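Long-range contacts in colicin-B (Escherichia coli, PDB 1RH1), which kills Escherichia coli and closely related bacteria by forming a channel that depolarises the cytoplasmic membrane and dissipates cellular energy: residues Glu318-Ile329 with Ala456-Leu466; Val21-Pro29 with Glu287-Arg297. One frame throughout, in Å; residues are numbered along the deposited sequence.

Interaction 1 of 2, residues Glu318-Ile329 with Ala456-Leu466; sequences EKTVLTKTSEVI and ASAVALSLFSL
Thr325 and Ser462 meet because both hydroxyls stand beside their own backbone N, trans to the carbonyl carbon (chi1 -65° and -71°). The same turn of Thr325 sends CG2 against CB of Ser465, at 3.5 Å. Thr325 OG1 donates to the backbone: its bond to Val321 O, one helical turn back, is 2.6 Å long. That carbonyl also accepts from Thr325 N, on the opposite face of its plane. Ser462 OG sits among Thr325 OG1, Val321 O and Ala458 O, 3.1 Å from the first, and any bond to them is weak. Small residues, Ala458, Ser462 and Ser465, line this side of helix 457-472, which is consistent with the close approach of the long helix 291-340. The axes of the two short segments pass 9.0 Å apart at 34°, so the two helices run roughly alongside within the helical pore-forming domain. The second segment lies in a predicted transmembrane helix. Leu322 CD2 rests on Ala458 CB at 3.9 Å. At the far end, Leu466 crosses Val328 at about a right angle, with CD2 3.6 Å from Val328 CG2. Near the start of helix 457-472, the extended chain of Glu318 lies against Ala458, with OE1 3.4 Å from its CB. Helix 342-357 touches Leu322 and Thr325 through Ile355.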
ATOM      1  N   GLU A 318       5.860   4.836  15.013  1.00 14.91           N
ATOM      2  CA  GLU A 318       4.769   5.212  15.908  1.00 15.16           C
ATOM      3  C   GLU A 318       4.317   3.982  16.687  1.00 10.61           C
ATOM      4  O   GLU A 318       4.185   4.038  17.908  1.00  8.16           O
ATOM      5  CB  GLU A 318       3.596   5.809  15.093  1.00 15.18           C
ATOM      6  CG  GLU A 318       2.484   6.544  15.869  1.00 17.99           C
ATOM      7  CD  GLU A 318       1.713   7.617  15.070  1.00 22.87           C
ATOM      8  OE1 GLU A 318       0.509   7.804  15.291  1.00 23.49           O
ATOM      9  OE2 GLU A 318       2.314   8.301  14.234  1.00 24.43           O
ATOM     10  N   LYS A 319       4.163   2.859  15.981  1.00 11.51           N
ATOM     11  CA  LYS A 319       3.765   1.585  16.558  1.00 14.31           C
ATOM     12  C   LYS A 319       4.740   1.061  17.614  1.00 13.64           C
ATOM     13  O   LYS A 319       4.318   0.488  18.624  1.00 10.87           O
ATOM     14  CB  LYS A 319       3.640   0.583  15.427  1.00 20.02           C
ATOM     15  CG  LYS A 319       3.264  -0.855  15.750  1.00 26.21           C
ATOM     16  CD  LYS A 319       1.783  -0.926  16.101  1.00 34.58           C
ATOM     17  CE  LYS A 319       1.145  -2.167  15.445  1.00 40.44           C
ATOM     18  NZ  LYS A 319      -0.309  -2.042  15.353  1.00 43.15           N
ATOM     19  N   THR A 320       6.052   1.281  17.412  1.00 11.96           N
ATOM     20  CA  THR A 320       7.027   0.766  18.354  1.00 10.88           C
ATOM     21  C   THR A 320       7.078   1.605  19.618  1.00 11.04           C
ATOM     22  O   THR A 320       7.309   1.033  20.680  1.00 14.64           O
ATOM     23  CB  THR A 320       8.472   0.684  17.745  1.00 12.13           C
ATOM     24  OG1 THR A 320       9.069   1.954  17.873  1.00 17.30           O
ATOM     25  CG2 THR A 320       8.490   0.281  16.282  1.00  7.47           C
ATOM     26  N   VAL A 321       6.882   2.932  19.569  1.00  9.83           N
ATOM     27  CA  VAL A 321       6.933   3.715  20.807  1.00  5.99           C
ATOM     28  C   VAL A 321       5.635   3.551  21.575  1.00  7.20           C
ATOM     29  O   VAL A 321       5.612   3.611  22.800  1.00  4.24           O
ATOM     30  CB  VAL A 321       7.194   5.244  20.550  1.00  6.55           C
ATOM     31  CG1 VAL A 321       8.422   5.284  19.684  1.00  6.81           C
ATOM     32  CG2 VAL A 321       6.097   5.993  19.826  1.00  4.64           C
ATOM     33  N   LEU A 322       4.539   3.296  20.868  1.00  5.32           N
ATOM     34  CA  LEU A 322       3.300   3.046  21.560  1.00  5.91           C
ATOM     35  C   LEU A 322       3.381   1.670  22.224  1.00  7.37           C
ATOM     36  O   LEU A 322       2.932   1.580  23.372  1.00  4.28           O
ATOM     37  CB  LEU A 322       2.123   3.131  20.563  1.00  4.03           C
ATOM     38  CG  LEU A 322       1.685   4.497  20.011  1.00  3.05           C
ATOM     39  CD1 LEU A 322       0.809   4.259  18.803  1.00  4.93           C
ATOM     40  CD2 LEU A 322       0.928   5.307  21.045  1.00  2.00           C
ATOM     41  N   THR A 323       3.989   0.621  21.609  1.00  6.20           N
ATOM     42  CA  THR A 323       4.039  -0.668  22.297  1.00  9.88           C
ATOM     43  C   THR A 323       4.995  -0.619  23.464  1.00  8.86           C
ATOM     44  O   THR A 323       4.627  -1.125  24.519  1.00 14.28           O
ATOM     45  CB  THR A 323       4.484  -1.852  21.433  1.00  8.65           C
ATOM     46  OG1 THR A 323       5.840  -1.641  21.080  1.00 18.92           O
ATOM     47  CG2 THR A 323       3.583  -2.024  20.229  1.00  9.81           C
ATOM     48  N   LYS A 324       6.183  -0.016  23.346  1.00  7.72           N
ATOM     49  CA  LYS A 324       7.023   0.151  24.513  1.00  8.31           C
ATOM     50  C   LYS A 324       6.302   0.993  25.575  1.00  6.68           C
ATOM     51  O   LYS A 324       6.390   0.629  26.747  1.00 10.75           O
ATOM     52  CB  LYS A 324       8.340   0.822  24.127  1.00  9.97           C
ATOM     53  CG  LYS A 324       9.430   0.878  25.212  1.00 12.54           C
ATOM     54  CD  LYS A 324       9.794  -0.534  25.662  1.00 18.74           C
ATOM     55  CE  LYS A 324      11.113  -0.672  26.427  1.00 23.81           C
ATOM     56  NZ  LYS A 324      11.108  -0.040  27.730  1.00 24.85           N
ATOM     57  N   THR A 325       5.533   2.051  25.258  1.00  6.81           N
ATOM     58  CA  THR A 325       4.877   2.847  26.291  1.00  5.67           C
ATOM     59  C   THR A 325       3.898   2.014  27.092  1.00  6.05           C
ATOM     60  O   THR A 325       3.939   2.000  28.316  1.00  2.00           O
ATOM     61  CB  THR A 325       4.150   4.043  25.662  1.00  2.65           C
ATOM     62  OG1 THR A 325       5.167   4.842  25.101  1.00  2.00           O
ATOM     63  CG2 THR A 325       3.395   4.903  26.643  1.00  2.00           C
ATOM     64  N   SER A 326       3.083   1.253  26.363  1.00  8.52           N
ATOM     65  CA  SER A 326       2.102   0.332  26.909  1.00  7.35           C
ATOM     66  C   SER A 326       2.743  -0.573  27.956  1.00 10.32           C
ATOM     67  O   SER A 326       2.287  -0.657  29.089  1.00 12.56           O
ATOM     68  CB  SER A 326       1.556  -0.490  25.779  1.00  5.18           C
ATOM     69  OG  SER A 326       0.489  -1.294  26.218  1.00  8.23           O
ATOM     70  N   GLU A 327       3.877  -1.172  27.603  1.00 11.56           N
ATOM     71  CA  GLU A 327       4.612  -2.076  28.463  1.00 11.92           C
ATOM     72  C   GLU A 327       5.109  -1.355  29.703  1.00 10.36           C
ATOM     73  O   GLU A 327       4.946  -1.875  30.804  1.00 17.42           O
ATOM     74  CB  GLU A 327       5.715  -2.621  27.602  1.00 13.93           C
ATOM     75  CG  GLU A 327       6.669  -3.687  28.094  1.00 29.86           C
ATOM     76  CD  GLU A 327       7.789  -3.922  27.068  1.00 36.49           C
ATOM     77  OE1 GLU A 327       8.939  -3.545  27.333  1.00 38.22           O
ATOM     78  OE2 GLU A 327       7.509  -4.466  25.990  1.00 39.43           O
ATOM     79  N   VAL A 328       5.641  -0.138  29.576  1.00  6.37           N
ATOM     80  CA  VAL A 328       6.127   0.636  30.716  1.00  5.32           C
ATOM     81  C   VAL A 328       4.985   1.068  31.619  1.00  4.84           C
ATOM     82  O   VAL A 328       5.096   1.047  32.840  1.00  4.86           O
ATOM     83  CB  VAL A 328       6.892   1.862  30.199  1.00  4.29           C
ATOM     84  CG1 VAL A 328       7.320   2.752  31.342  1.00  3.67           C
ATOM     85  CG2 VAL A 328       8.124   1.394  29.448  1.00  2.00           C
ATOM     86  N   ILE A 329       3.861   1.465  31.027  1.00  5.19           N
ATOM     87  CA  ILE A 329       2.681   1.848  31.789  1.00  4.46           C
ATOM     88  C   ILE A 329       2.153   0.631  32.526  1.00  4.00           C
ATOM     89  O   ILE A 329       1.560   0.784  33.584  1.00  4.96           O
ATOM     90  CB  ILE A 329       1.608   2.429  30.823  1.00  3.21           C
ATOM     91  CG1 ILE A 329       2.139   3.703  30.222  1.00  2.00           C
ATOM     92  CG2 ILE A 329       0.301   2.720  31.533  1.00  4.42           C
ATOM     93  CD1 ILE A 329       2.694   4.738  31.215  1.00  2.00           C
ATOM     94  N   ALA A 456       3.257  14.117  16.188  1.00  2.00           N
ATOM     95  CA  ALA A 456       2.072  13.268  16.165  1.00  2.85           C
ATOM     96  C   ALA A 456       1.552  13.033  17.588  1.00  3.64           C
ATOM     97  O   ALA A 456       2.376  12.667  18.420  1.00  8.26           O
ATOM     98  CB  ALA A 456       2.445  11.940  15.543  1.00  2.00           C
ATOM     99  N   SER A 457       0.273  13.236  17.946  1.00  2.00           N
ATOM    100  CA  SER A 457      -0.219  13.047  19.311  1.00  4.36           C
ATOM    101  C   SER A 457       0.226  11.755  19.957  1.00  5.12           C
ATOM    102  O   SER A 457       0.687  11.762  21.096  1.00  9.00           O
ATOM    103  CB  SER A 457      -1.731  13.020  19.413  1.00  6.52           C
ATOM    104  OG  SER A 457      -2.385  14.256  19.212  1.00 10.53           O
ATOM    105  N   ALA A 458       0.142  10.647  19.214  1.00  6.91           N
ATOM    106  CA  ALA A 458       0.592   9.357  19.708  1.00  6.23           C
ATOM    107  C   ALA A 458       2.066   9.379  20.121  1.00  5.52           C
ATOM    108  O   ALA A 458       2.355   8.971  21.243  1.00  7.68           O
ATOM    109  CB  ALA A 458       0.381   8.310  18.631  1.00  6.12           C
ATOM    110  N   VAL A 459       2.992   9.896  19.300  1.00  2.92           N
ATOM    111  CA  VAL A 459       4.401  10.023  19.665  1.00  3.24           C
ATOM    112  C   VAL A 459       4.536  10.972  20.875  1.00  6.82           C
ATOM    113  O   VAL A 459       5.311  10.703  21.797  1.00  8.53           O
ATOM    114  CB  VAL A 459       5.204  10.572  18.462  1.00  2.00           C
ATOM    115  CG1 VAL A 459       6.675  10.530  18.726  1.00  2.00           C
ATOM    116  CG2 VAL A 459       5.013   9.707  17.263  1.00  2.00           C
ATOM    117  N   ALA A 460       3.783  12.074  20.969  1.00  3.05           N
ATOM    118  CA  ALA A 460       3.881  12.954  22.120  1.00  2.47           C
ATOM    119  C   ALA A 460       3.337  12.324  23.387  1.00  3.39           C
ATOM    120  O   ALA A 460       3.775  12.674  24.481  1.00  5.10           O
ATOM    121  CB  ALA A 460       3.120  14.226  21.883  1.00  2.00           C
ATOM    122  N   LEU A 461       2.381  11.399  23.265  1.00  3.10           N
ATOM    123  CA  LEU A 461       1.865  10.680  24.416  1.00  3.51           C
ATOM    124  C   LEU A 461       2.920   9.702  24.916  1.00  7.16           C
ATOM    125  O   LEU A 461       3.116   9.572  26.123  1.00  5.75           O
ATOM    126  CB  LEU A 461       0.648   9.855  24.082  1.00  3.84           C
ATOM    127  CG  LEU A 461      -0.654  10.101  24.825  1.00  7.05           C
ATOM    128  CD1 LEU A 461      -1.533   8.930  24.484  1.00  2.00           C
ATOM    129  CD2 LEU A 461      -0.497  10.202  26.337  1.00  2.93           C
ATOM    130  N   SER A 462       3.622   9.014  24.006  1.00  5.80           N
ATOM    131  CA  SER A 462       4.627   8.049  24.383  1.00  4.22           C
ATOM    132  C   SER A 462       5.762   8.675  25.147  1.00  9.25           C
ATOM    133  O   SER A 462       5.898   8.340  26.313  1.00 11.26           O
ATOM    134  CB  SER A 462       5.144   7.387  23.165  1.00  2.00           C
ATOM    135  OG  SER A 462       4.068   6.567  22.759  1.00  8.06           O
ATOM    136  N   LEU A 463       6.541   9.604  24.583  1.00  7.22           N
ATOM    137  CA  LEU A 463       7.597  10.340  25.274  1.00  4.64           C
ATOM    138  C   LEU A 463       7.195  10.841  26.648  1.00  3.41           C
ATOM    139  O   LEU A 463       7.952  10.668  27.585  1.00  5.43           O
ATOM    140  CB  LEU A 463       7.988  11.496  24.397  1.00  2.23           C
ATOM    141  CG  LEU A 463       9.016  12.513  24.782  1.00  2.00           C
ATOM    142  CD1 LEU A 463      10.369  11.901  25.016  1.00  2.00           C
ATOM    143  CD2 LEU A 463       9.127  13.473  23.626  1.00  2.00           C
ATOM    144  N   PHE A 464       5.999  11.381  26.820  1.00  2.00           N
ATOM    145  CA  PHE A 464       5.559  11.866  28.099  1.00  2.00           C
ATOM    146  C   PHE A 464       5.327  10.746  29.073  1.00  2.64           C
ATOM    147  O   PHE A 464       5.728  10.815  30.238  1.00  5.75           O
ATOM    148  CB  PHE A 464       4.287  12.619  27.927  1.00  2.00           C
ATOM    149  CG  PHE A 464       3.774  13.223  29.215  1.00  2.00           C
ATOM    150  CD1 PHE A 464       4.469  14.268  29.816  1.00  2.00           C
ATOM    151  CD2 PHE A 464       2.606  12.737  29.782  1.00  2.00           C
ATOM    152  CE1 PHE A 464       3.978  14.817  30.991  1.00  2.00           C
ATOM    153  CE2 PHE A 464       2.124  13.299  30.960  1.00  2.00           C
ATOM    154  CZ  PHE A 464       2.810  14.339  31.564  1.00  2.00           C
ATOM    155  N   SER A 465       4.625   9.728  28.578  1.00  4.01           N
ATOM    156  CA  SER A 465       4.317   8.564  29.391  1.00  5.31           C
ATOM    157  C   SER A 465       5.566   7.759  29.685  1.00  3.72           C
ATOM    158  O   SER A 465       5.756   7.382  30.829  1.00  6.68           O
ATOM    159  CB  SER A 465       3.317   7.688  28.687  1.00  7.08           C
ATOM    160  OG  SER A 465       2.136   8.427  28.430  1.00  7.91           O
ATOM    161  N   LEU A 466       6.433   7.511  28.701  1.00  3.11           N
ATOM    162  CA  LEU A 466       7.705   6.862  28.896  1.00  2.50           C
ATOM    163  C   LEU A 466       8.587   7.629  29.861  1.00  7.29           C
ATOM    164  O   LEU A 466       9.037   7.021  30.824  1.00 11.89           O
ATOM    165  CB  LEU A 466       8.455   6.751  27.622  1.00  2.00           C
ATOM    166  CG  LEU A 466       8.027   5.696  26.665  1.00  6.24           C
ATOM    167  CD1 LEU A 466       8.919   5.773  25.451  1.00 10.57           C
ATOM    168  CD2 LEU A 466       8.185   4.325  27.278  1.00  7.55           C
TER

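Interaction 2 of 2, residues Val21-Pro29 with Glu287-Arg297; sequences VWPSTGRIP and EILDSNSLSQR
This is a mixed aromatic and polar contact between the TonB-box segment and the start of the long helix 291-340. Trp22 ends the short strand 20-22, which pairs in parallel with strand 260-262. The Trp22 side chain starts toward the helix, and its ring is buried there. The backbone end of Arg297 covers one face of the ring. Its CA makes a CH-pi contact, 4.2 Å from the centroid of the five-membered ring and 20° off the normal. The extended chain of Arg297 carries the guanidinium past the ring, where NH1 forms a salt bridge with Asp173 and NH2 bonds to Thr260 O. The opposite face of the indole carries Ser24 N, offset toward the rim. At the edge, Ser293 OG approaches CH2 of Trp22. Leu289 comes from the opposite direction, with CD2 3.8 Å from CZ3 of Trp22. Gln296 crosses Trp22 at about a right angle, with CB 3.9 Å from CZ2.

Past the tryptophan, Thr25 packs on Ser293. Its OG1 comes close to Ser293 OG, but the angle is too poor for a hydrogen bond. Ser24 OG donates to Glu287 OE2 at 2.7 Å, on the syn side and 20° out of the carboxylate plane. Glu287 reaches it with CG trans to its backbone N and an extended chain (chi1 -179°). Arg27 CG lies 3.4 Å from Glu287 OE1. Arg140 forms a long, weak ion pair with the same oxygen.

One hydrogen bond crosses between the two segments, while the indole contributes through one face and its edge. Ser24 is tied to a carboxylate and Trp22 is packed by its indole, so this part of the TonB box is held against the protein in this structure.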
ATOM      1  N   VAL A  21      -2.650   5.747  -9.426  1.00 16.87           N
ATOM      2  CA  VAL A  21      -2.794   5.964 -10.860  1.00 15.02           C
ATOM      3  C   VAL A  21      -1.985   7.108 -11.442  1.00 16.83           C
ATOM      4  O   VAL A  21      -1.835   8.199 -10.889  1.00 21.25           O
ATOM      5  CB  VAL A  21      -4.289   6.143 -11.153  1.00 14.47           C
ATOM      6  CG1 VAL A  21      -4.615   6.898 -12.430  1.00 15.70           C
ATOM      7  CG2 VAL A  21      -4.820   4.743 -11.401  1.00 17.02           C
ATOM      8  N   TRP A  22      -1.380   6.807 -12.578  1.00 16.98           N
ATOM      9  CA  TRP A  22      -0.739   7.849 -13.340  1.00 14.41           C
ATOM     10  C   TRP A  22      -1.762   8.050 -14.445  1.00 16.54           C
ATOM     11  O   TRP A  22      -2.044   7.107 -15.197  1.00 15.97           O
ATOM     12  CB  TRP A  22       0.595   7.388 -13.912  1.00 13.96           C
ATOM     13  CG  TRP A  22       1.220   8.452 -14.787  1.00 12.29           C
ATOM     14  CD1 TRP A  22       1.690   9.623 -14.262  1.00 16.43           C
ATOM     15  CD2 TRP A  22       1.374   8.381 -16.140  1.00 16.96           C
ATOM     16  NE1 TRP A  22       2.149  10.313 -15.272  1.00 17.31           N
ATOM     17  CE2 TRP A  22       1.982   9.610 -16.408  1.00 17.34           C
ATOM     18  CE3 TRP A  22       1.103   7.483 -17.173  1.00 19.08           C
ATOM     19  CZ2 TRP A  22       2.331   9.956 -17.711  1.00 15.23           C
ATOM     20  CZ3 TRP A  22       1.451   7.831 -18.477  1.00 18.39           C
ATOM     21  CH2 TRP A  22       2.058   9.056 -18.737  1.00 16.46           C
ATOM     22  N   PRO A  23      -2.397   9.237 -14.533  1.00 15.51           N
ATOM     23  CA  PRO A  23      -3.375   9.571 -15.562  1.00 18.66           C
ATOM     24  C   PRO A  23      -2.542   9.676 -16.811  1.00 20.63           C
ATOM     25  O   PRO A  23      -1.636  10.509 -16.874  1.00 24.24           O
ATOM     26  CB  PRO A  23      -3.952  10.866 -15.110  1.00 17.42           C
ATOM     27  CG  PRO A  23      -3.580  10.963 -13.645  1.00 18.44           C
ATOM     28  CD  PRO A  23      -2.191  10.382 -13.653  1.00 17.16           C
ATOM     29  N   SER A  24      -2.803   8.798 -17.773  1.00 20.75           N
ATOM     30  CA  SER A  24      -1.972   8.715 -18.959  1.00 25.46           C
ATOM     31  C   SER A  24      -1.837  10.004 -19.748  1.00 28.69           C
ATOM     32  O   SER A  24      -2.671  10.908 -19.650  1.00 32.67           O
ATOM     33  CB  SER A  24      -2.516   7.622 -19.862  1.00 25.75           C
ATOM     34  OG  SER A  24      -1.664   7.445 -20.980  1.00 25.77           O
ATOM     35  N   THR A  25      -0.738  10.069 -20.508  1.00 32.49           N
ATOM     36  CA  THR A  25      -0.381  11.205 -21.351  1.00 36.49           C
ATOM     37  C   THR A  25      -1.522  11.638 -22.288  1.00 37.77           C
ATOM     38  O   THR A  25      -1.743  12.840 -22.462  1.00 35.99           O
ATOM     39  CB  THR A  25       0.937  10.786 -22.104  1.00 38.28           C
ATOM     40  OG1 THR A  25       1.465  12.005 -22.611  1.00 40.79           O
ATOM     41  CG2 THR A  25       0.778   9.743 -23.228  1.00 37.91           C
ATOM     42  N   GLY A  26      -2.293  10.677 -22.835  1.00 39.84           N
ATOM     43  CA  GLY A  26      -3.428  10.986 -23.691  1.00 42.54           C
ATOM     44  C   GLY A  26      -3.892   9.807 -24.537  1.00 43.65           C
ATOM     45  O   GLY A  26      -4.984   9.259 -24.341  1.00 44.44           O
ATOM     46  N   ARG A  27      -3.001   9.500 -25.489  1.00 44.49           N
ATOM     47  CA  ARG A  27      -3.022   8.482 -26.545  1.00 46.52           C
ATOM     48  C   ARG A  27      -2.721   9.221 -27.838  1.00 46.18           C
ATOM     49  O   ARG A  27      -3.554   9.981 -28.350  1.00 47.57           O
ATOM     50  CB  ARG A  27      -4.374   7.747 -26.810  1.00 46.43           C
ATOM     51  CG  ARG A  27      -4.656   6.493 -25.973  1.00 48.31           C
ATOM     52  CD  ARG A  27      -5.962   5.783 -26.354  1.00 48.50           C
ATOM     53  NE  ARG A  27      -7.154   6.584 -26.084  1.00 48.99           N
ATOM     54  CZ  ARG A  27      -7.873   6.472 -24.953  1.00 49.22           C
ATOM     55  NH1 ARG A  27      -7.539   5.603 -23.990  1.00 47.57           N
ATOM     56  NH2 ARG A  27      -8.928   7.268 -24.764  1.00 47.32           N
ATOM     57  N   ILE A  28      -1.484   9.025 -28.324  1.00 46.87           N
ATOM     58  CA  ILE A  28      -1.073   9.620 -29.587  1.00 49.51           C
ATOM     59  C   ILE A  28      -1.613   8.804 -30.766  1.00 52.26           C
ATOM     60  O   ILE A  28      -1.186   7.666 -31.017  1.00 51.22           O
ATOM     61  CB  ILE A  28       0.503   9.763 -29.700  1.00 47.38           C
ATOM     62  CG1 ILE A  28       1.374   8.544 -29.304  1.00 44.74           C
ATOM     63  CG2 ILE A  28       0.765  11.001 -28.848  1.00 47.95           C
ATOM     64  CD1 ILE A  28       1.562   8.208 -27.798  1.00 43.36           C
ATOM     65  N   PRO A  29      -2.619   9.343 -31.499  1.00 53.17           N
ATOM     66  CA  PRO A  29      -2.617  10.632 -32.239  1.00 52.48           C
ATOM     67  C   PRO A  29      -1.961  11.963 -31.811  1.00 48.57           C
ATOM     68  O   PRO A  29      -2.204  12.534 -30.739  1.00 50.00           O
ATOM     69  CB  PRO A  29      -4.109  10.815 -32.568  1.00 51.53           C
ATOM     70  CG  PRO A  29      -4.864   9.918 -31.608  1.00 49.96           C
ATOM     71  CD  PRO A  29      -3.941   8.718 -31.546  1.00 50.62           C
ATOM     72  N   GLU A 287       0.212   0.336 -23.155  1.00  2.00           N
ATOM     73  CA  GLU A 287       0.479   1.520 -23.949  1.00  4.70           C
ATOM     74  C   GLU A 287       1.959   1.933 -23.931  1.00  7.85           C
ATOM     75  O   GLU A 287       2.486   2.340 -22.889  1.00  8.52           O
ATOM     76  CB  GLU A 287      -0.390   2.608 -23.394  1.00  3.89           C
ATOM     77  CG  GLU A 287      -0.290   3.940 -24.093  1.00  9.88           C
ATOM     78  CD  GLU A 287      -1.150   4.982 -23.412  1.00 15.61           C
ATOM     79  OE1 GLU A 287      -1.976   5.584 -24.097  1.00 18.08           O
ATOM     80  OE2 GLU A 287      -0.997   5.179 -22.202  1.00 18.93           O
ATOM     81  N   ILE A 288       2.652   1.825 -25.080  1.00  4.84           N
ATOM     82  CA  ILE A 288       4.056   2.209 -25.270  1.00  7.31           C
ATOM     83  C   ILE A 288       4.098   3.733 -25.054  1.00 12.17           C
ATOM     84  O   ILE A 288       3.504   4.468 -25.844  1.00 12.35           O
ATOM     85  CB  ILE A 288       4.598   1.898 -26.727  1.00  4.00           C
ATOM     86  CG1 ILE A 288       3.608   1.078 -27.540  1.00  9.51           C
ATOM     87  CG2 ILE A 288       5.883   1.113 -26.662  1.00  2.00           C
ATOM     88  CD1 ILE A 288       2.396   1.911 -28.095  1.00 11.35           C
ATOM     89  N   LEU A 289       4.717   4.233 -23.958  1.00 12.21           N
ATOM     90  CA  LEU A 289       4.843   5.656 -23.613  1.00  4.53           C
ATOM     91  C   LEU A 289       5.995   6.328 -24.364  1.00  6.99           C
ATOM     92  O   LEU A 289       7.053   5.737 -24.593  1.00  5.70           O
ATOM     93  CB  LEU A 289       5.048   5.772 -22.085  1.00  4.82           C
ATOM     94  CG  LEU A 289       3.949   6.172 -21.071  1.00  2.00           C
ATOM     95  CD1 LEU A 289       2.748   5.253 -21.055  1.00  7.70           C
ATOM     96  CD2 LEU A 289       4.532   6.021 -19.699  1.00  2.00           C
ATOM     97  N   ASP A 290       5.790   7.585 -24.775  1.00 12.26           N
ATOM     98  CA  ASP A 290       6.788   8.371 -25.513  1.00 13.97           C
ATOM     99  C   ASP A 290       7.769   9.112 -24.623  1.00 14.25           C
ATOM    100  O   ASP A 290       7.498   9.288 -23.442  1.00 17.23           O
ATOM    101  CB  ASP A 290       6.101   9.393 -26.452  1.00 17.27           C
ATOM    102  CG  ASP A 290       5.059  10.343 -25.866  1.00 23.64           C
ATOM    103  OD1 ASP A 290       4.193   9.904 -25.096  1.00 27.10           O
ATOM    104  OD2 ASP A 290       5.097  11.528 -26.217  1.00 28.10           O
ATOM    105  N   SER A 291       8.899   9.576 -25.158  1.00 12.74           N
ATOM    106  CA  SER A 291       9.953  10.228 -24.388  1.00 12.66           C
ATOM    107  C   SER A 291       9.733  11.244 -23.287  1.00 12.22           C
ATOM    108  O   SER A 291      10.516  11.303 -22.338  1.00  9.73           O
ATOM    109  CB  SER A 291      10.907  10.849 -25.349  1.00 14.91           C
ATOM    110  OG  SER A 291      12.021   9.971 -25.358  1.00 23.91           O
ATOM    111  N   ASN A 292       8.708  12.078 -23.409  1.00 13.09           N
ATOM    112  CA  ASN A 292       8.440  13.029 -22.351  1.00 16.54           C
ATOM    113  C   ASN A 292       7.380  12.530 -21.402  1.00 12.85           C
ATOM    114  O   ASN A 292       7.260  13.004 -20.273  1.00 16.45           O
ATOM    115  CB  ASN A 292       8.054  14.399 -22.964  1.00 23.68           C
ATOM    116  CG  ASN A 292       9.318  15.179 -23.412  1.00 30.58           C
ATOM    117  OD1 ASN A 292       9.372  15.798 -24.488  1.00 31.88           O
ATOM    118  ND2 ASN A 292      10.391  15.160 -22.597  1.00 30.10           N
ATOM    119  N   SER A 293       6.647  11.509 -21.828  1.00 11.88           N
ATOM    120  CA  SER A 293       5.676  10.866 -20.972  1.00  6.48           C
ATOM    121  C   SER A 293       6.391   9.935 -19.986  1.00  6.45           C
ATOM    122  O   SER A 293       5.986   9.796 -18.839  1.00  4.02           O
ATOM    123  CB  SER A 293       4.729  10.149 -21.882  1.00  7.42           C
ATOM    124  OG  SER A 293       3.571   9.857 -21.140  1.00 11.05           O
ATOM    125  N   LEU A 294       7.511   9.335 -20.399  1.00  7.36           N
ATOM    126  CA  LEU A 294       8.399   8.522 -19.567  1.00  5.20           C
ATOM    127  C   LEU A 294       8.934   9.296 -18.371  1.00  9.82           C
ATOM    128  O   LEU A 294       8.740   8.860 -17.240  1.00 11.28           O
ATOM    129  CB  LEU A 294       9.556   8.030 -20.414  1.00  2.00           C
ATOM    130  CG  LEU A 294       9.119   7.118 -21.518  1.00  2.00           C
ATOM    131  CD1 LEU A 294      10.179   6.930 -22.529  1.00  2.00           C
ATOM    132  CD2 LEU A 294       8.764   5.815 -20.918  1.00  2.00           C
ATOM    133  N   SER A 295       9.574  10.452 -18.599  1.00 11.71           N
ATOM    134  CA  SER A 295       9.999  11.374 -17.548  1.00 11.33           C
ATOM    135  C   SER A 295       8.846  11.783 -16.626  1.00 14.14           C
ATOM    136  O   SER A 295       9.018  11.867 -15.406  1.00 13.62           O
ATOM    137  CB  SER A 295      10.569  12.616 -18.173  1.00  9.78           C
ATOM    138  OG  SER A 295      11.583  12.256 -19.094  1.00 19.30           O
ATOM    139  N   GLN A 296       7.655  12.031 -17.199  1.00 13.24           N
ATOM    140  CA  GLN A 296       6.461  12.364 -16.433  1.00 16.70           C
ATOM    141  C   GLN A 296       6.128  11.286 -15.430  1.00 17.14           C
ATOM    142  O   GLN A 296       5.857  11.577 -14.262  1.00 16.81           O
ATOM    143  CB  GLN A 296       5.208  12.485 -17.271  1.00 21.36           C
ATOM    144  CG  GLN A 296       4.821  13.792 -17.922  1.00 29.29           C
ATOM    145  CD  GLN A 296       3.321  13.769 -18.210  1.00 33.68           C
ATOM    146  OE1 GLN A 296       2.871  13.722 -19.358  1.00 35.86           O
ATOM    147  NE2 GLN A 296       2.508  13.778 -17.147  1.00 33.72           N
ATOM    148  N   ARG A 297       6.147  10.043 -15.960  1.00 15.48           N
ATOM    149  CA  ARG A 297       5.832   8.854 -15.184  1.00 12.16           C
ATOM    150  C   ARG A 297       6.952   8.489 -14.233  1.00 11.61           C
ATOM    151  O   ARG A 297       6.665   7.968 -13.156  1.00  9.77           O
ATOM    152  CB  ARG A 297       5.559   7.639 -16.080  1.00 12.52           C
ATOM    153  CG  ARG A 297       5.017   6.467 -15.262  1.00 13.76           C
ATOM    154  CD  ARG A 297       4.544   5.336 -16.138  1.00 15.00           C
ATOM    155  NE  ARG A 297       3.966   4.253 -15.353  1.00 12.74           N
ATOM    156  CZ  ARG A 297       3.537   3.129 -15.932  1.00 14.31           C
ATOM    157  NH1 ARG A 297       3.611   2.924 -17.252  1.00 12.99           N
ATOM    158  NH2 ARG A 297       3.008   2.192 -15.166  1.00 12.69           N
TER

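How the interactions relate
From the N terminus, the chain enters interaction 2 first, at Val21-Pro29. It then runs through most of the strands before Glu287-Arg297 closes that loop, after an intervening 257 residues. Helix 291-340 begins there and leads on to Glu318-Ile329, where interaction 1 opens. A largely helical run of 126 residues follows, and Ala456-Leu466 closes the second loop. The two loops are in series and neither nest nor cross. Their centres are 45 Å apart, on opposite sides of the chain's centre, and their nearest atoms are about 24 Å apart. Helix 291-340 is common to both, tying the TonB-box segment at one end to the pore-forming domain at the other.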